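Local atomic coordinates of type-iv like pilin ttha1219 (PDB entry 5G23), a protein that probably serves as a pilin-like subunit of the type IV pilus machinery linked to natural competence and DNA uptake in Thermus thermophilus. Residues L181-V186 against R220-K225. Residues are numbered along the deposited sequence; the frame is centred on the assembly and turned at random.
Sequences LASVPV and RLRAEK
Ser183 and Arg220 meet at the end of an antiparallel strand pair, where strand 173-184 runs beside strand 221-230, an outermost strand of a four-stranded sheet in this pilin fold. The pair is a worked example of an arginine just ahead of an edge strand tying down the end of its neighbour. Arg220 bends at chi3 (69°), which swings its guanidinium across to Ser183 and over the Val184-Pro185 peptide, and NE and NH2 then grip the single oxygen Ser183 OG side-on. That oxygen lies close to the guanidinium plane, with Arg220 NE to Ser183 OG at 2.9 Å, and Glu143 also hydrogen-bonds to it. One face of the guanidinium rests on the Val184-Pro185 peptide, and Pro185 CG lies 3.6 Å from Arg220 NH1. A leucine in place of Arg220 would probably leave Ser183 OG without this two-nitrogen grip and the peptide without its flat cover. Arg222, on the face that carries Ser183, extends its chain so that Arg222 CG lies 3.7 Å from Ser183 CB; the same CB lies over one face of the Arg222 guanidinium, which carries a salt bridge to Glu143. On the opposite face, which packs toward helix 44-61, Val184 and Leu221 lie side by side, Val184 CG2 to Leu221 CD2 3.9 Å. Between the two faces, the backbones bond in both directions at Val184-Leu221 and at Ala182-Ala223, where Ala182 N reaches Ala223 O at 3.0 Å in a nearly straight bond (171°).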
loop_
_atom_site.group_PDB
_atom_site.type_symbol
_atom_site.label_atom_id
_atom_site.label_comp_id
_atom_site.label_asym_id
_atom_site.label_seq_id
_atom_site.Cartn_x
_atom_site.Cartn_y
_atom_site.Cartn_z
ATOM N N LEU B 181 -16.639 3.218 2.637
ATOM C CA LEU B 181 -17.706 3.118 1.633
ATOM C C LEU B 181 -17.340 4.079 0.523
ATOM O O LEU B 181 -17.035 5.240 0.770
ATOM C CB LEU B 181 -19.035 3.469 2.223
ATOM C CG LEU B 181 -20.203 3.505 1.296
ATOM C CD1 LEU B 181 -20.581 2.144 0.792
ATOM C CD2 LEU B 181 -21.413 4.144 1.996
ATOM N N ALA B 182 -17.390 3.601 -0.713
ATOM C CA ALA B 182 -17.096 4.433 -1.854
ATOM C C ALA B 182 -18.109 4.151 -2.941
ATOM O O ALA B 182 -18.726 3.083 -3.009
ATOM C CB ALA B 182 -15.685 4.221 -2.379
ATOM N N SER B 183 -18.238 5.129 -3.825
ATOM C CA SER B 183 -19.107 5.011 -5.012
ATOM C C SER B 183 -18.448 5.529 -6.247
ATOM O O SER B 183 -17.587 6.419 -6.217
ATOM C CB SER B 183 -20.440 5.771 -4.796
ATOM O OG SER B 183 -20.261 7.200 -4.803
ATOM N N VAL B 184 -18.936 5.012 -7.357
ATOM C CA VAL B 184 -18.522 5.468 -8.692
ATOM C C VAL B 184 -19.687 5.347 -9.662
ATOM O O VAL B 184 -20.574 4.476 -9.487
ATOM C CB VAL B 184 -17.377 4.572 -9.315
ATOM C CG1 VAL B 184 -16.056 4.759 -8.646
ATOM C CG2 VAL B 184 -17.755 3.118 -9.358
ATOM N N PRO B 185 -19.693 6.165 -10.714
ATOM C CA PRO B 185 -20.731 5.995 -11.751
ATOM C C PRO B 185 -20.547 4.719 -12.535
ATOM O O PRO B 185 -19.406 4.281 -12.691
ATOM C CB PRO B 185 -20.528 7.182 -12.685
ATOM C CG PRO B 185 -19.546 8.076 -12.039
ATOM C CD PRO B 185 -18.762 7.257 -11.037
ATOM N N VAL B 186 -21.644 4.166 -13.019
ATOM C CA VAL B 186 -21.617 3.004 -13.908
ATOM C C VAL B 186 -22.766 3.138 -14.901
ATOM O O VAL B 186 -23.893 3.456 -14.537
ATOM C CB VAL B 186 -21.639 1.681 -13.084
ATOM C CG1 VAL B 186 -22.980 1.460 -12.407
ATOM C CG2 VAL B 186 -21.312 0.480 -13.987
ATOM N N ARG B 220 -25.547 5.060 -8.461
ATOM C CA ARG B 220 -24.078 4.781 -8.514
ATOM C C ARG B 220 -23.729 3.386 -8.021
ATOM O O ARG B 220 -24.449 2.793 -7.187
ATOM C CB ARG B 220 -23.324 5.829 -7.726
ATOM C CG ARG B 220 -23.328 7.170 -8.433
ATOM C CD ARG B 220 -22.817 8.263 -7.555
ATOM N NE ARG B 220 -21.405 8.170 -7.271
ATOM C CZ ARG B 220 -20.427 8.839 -7.885
ATOM N NH1 ARG B 220 -20.651 9.536 -8.950
ATOM N NH2 ARG B 220 -19.191 8.730 -7.451
ATOM N N LEU B 221 -22.631 2.844 -8.528
ATOM C CA LEU B 221 -22.101 1.585 -7.998
ATOM C C LEU B 221 -21.413 1.868 -6.663
ATOM O O LEU B 221 -20.559 2.748 -6.600
ATOM C CB LEU B 221 -21.083 0.996 -8.966
ATOM C CG LEU B 221 -20.446 -0.358 -8.699
ATOM C CD1 LEU B 221 -19.907 -1.020 -9.954
ATOM C CD2 LEU B 221 -19.249 -0.127 -7.820
ATOM N N ARG B 222 -21.742 1.083 -5.654
ATOM C CA ARG B 222 -21.154 1.209 -4.325
ATOM C C ARG B 222 -20.445 -0.046 -3.906
ATOM O O ARG B 222 -20.865 -1.156 -4.273
ATOM C CB ARG B 222 -22.174 1.586 -3.287
ATOM C CG ARG B 222 -22.487 3.052 -3.316
ATOM C CD ARG B 222 -23.568 3.514 -2.331
ATOM N NE ARG B 222 -23.588 4.977 -2.517
ATOM C CZ ARG B 222 -24.200 5.638 -3.507
ATOM N NH1 ARG B 222 -25.131 5.068 -4.269
ATOM N NH2 ARG B 222 -23.959 6.930 -3.682
ATOM N N ALA B 223 -19.324 0.138 -3.211
ATOM C CA ALA B 223 -18.590 -0.994 -2.605
ATOM C C ALA B 223 -18.040 -0.524 -1.246
ATOM O O ALA B 223 -17.841 0.672 -1.036
ATOM C CB ALA B 223 -17.460 -1.435 -3.473
ATOM N N GLU B 224 -17.883 -1.469 -0.356
ATOM C CA GLU B 224 -17.401 -1.168 1.001
ATOM C C GLU B 224 -16.393 -2.177 1.463
ATOM O O GLU B 224 -16.251 -3.268 0.896
ATOM C CB GLU B 224 -18.579 -1.120 1.980
ATOM C CG GLU B 224 -19.198 -2.535 2.192
ATOM C CD GLU B 224 -20.439 -2.566 3.036
ATOM O OE1 GLU B 224 -20.892 -1.504 3.564
ATOM O OE2 GLU B 224 -21.029 -3.686 3.116
ATOM N N LYS B 225 -15.623 -1.812 2.489
ATOM C CA LYS B 225 -14.690 -2.702 3.004
ATOM C C LYS B 225 -14.512 -2.425 4.499
ATOM O O LYS B 225 -14.344 -1.298 4.896
ATOM C CB LYS B 225 -13.353 -2.624 2.299
ATOM C CG LYS B 225 -12.502 -3.861 2.622
ATOM C CD LYS B 225 -11.200 -3.797 1.893
ATOM C CE LYS B 225 -10.316 -4.976 2.248
ATOM N NZ LYS B 225 -10.847 -6.204 1.604
#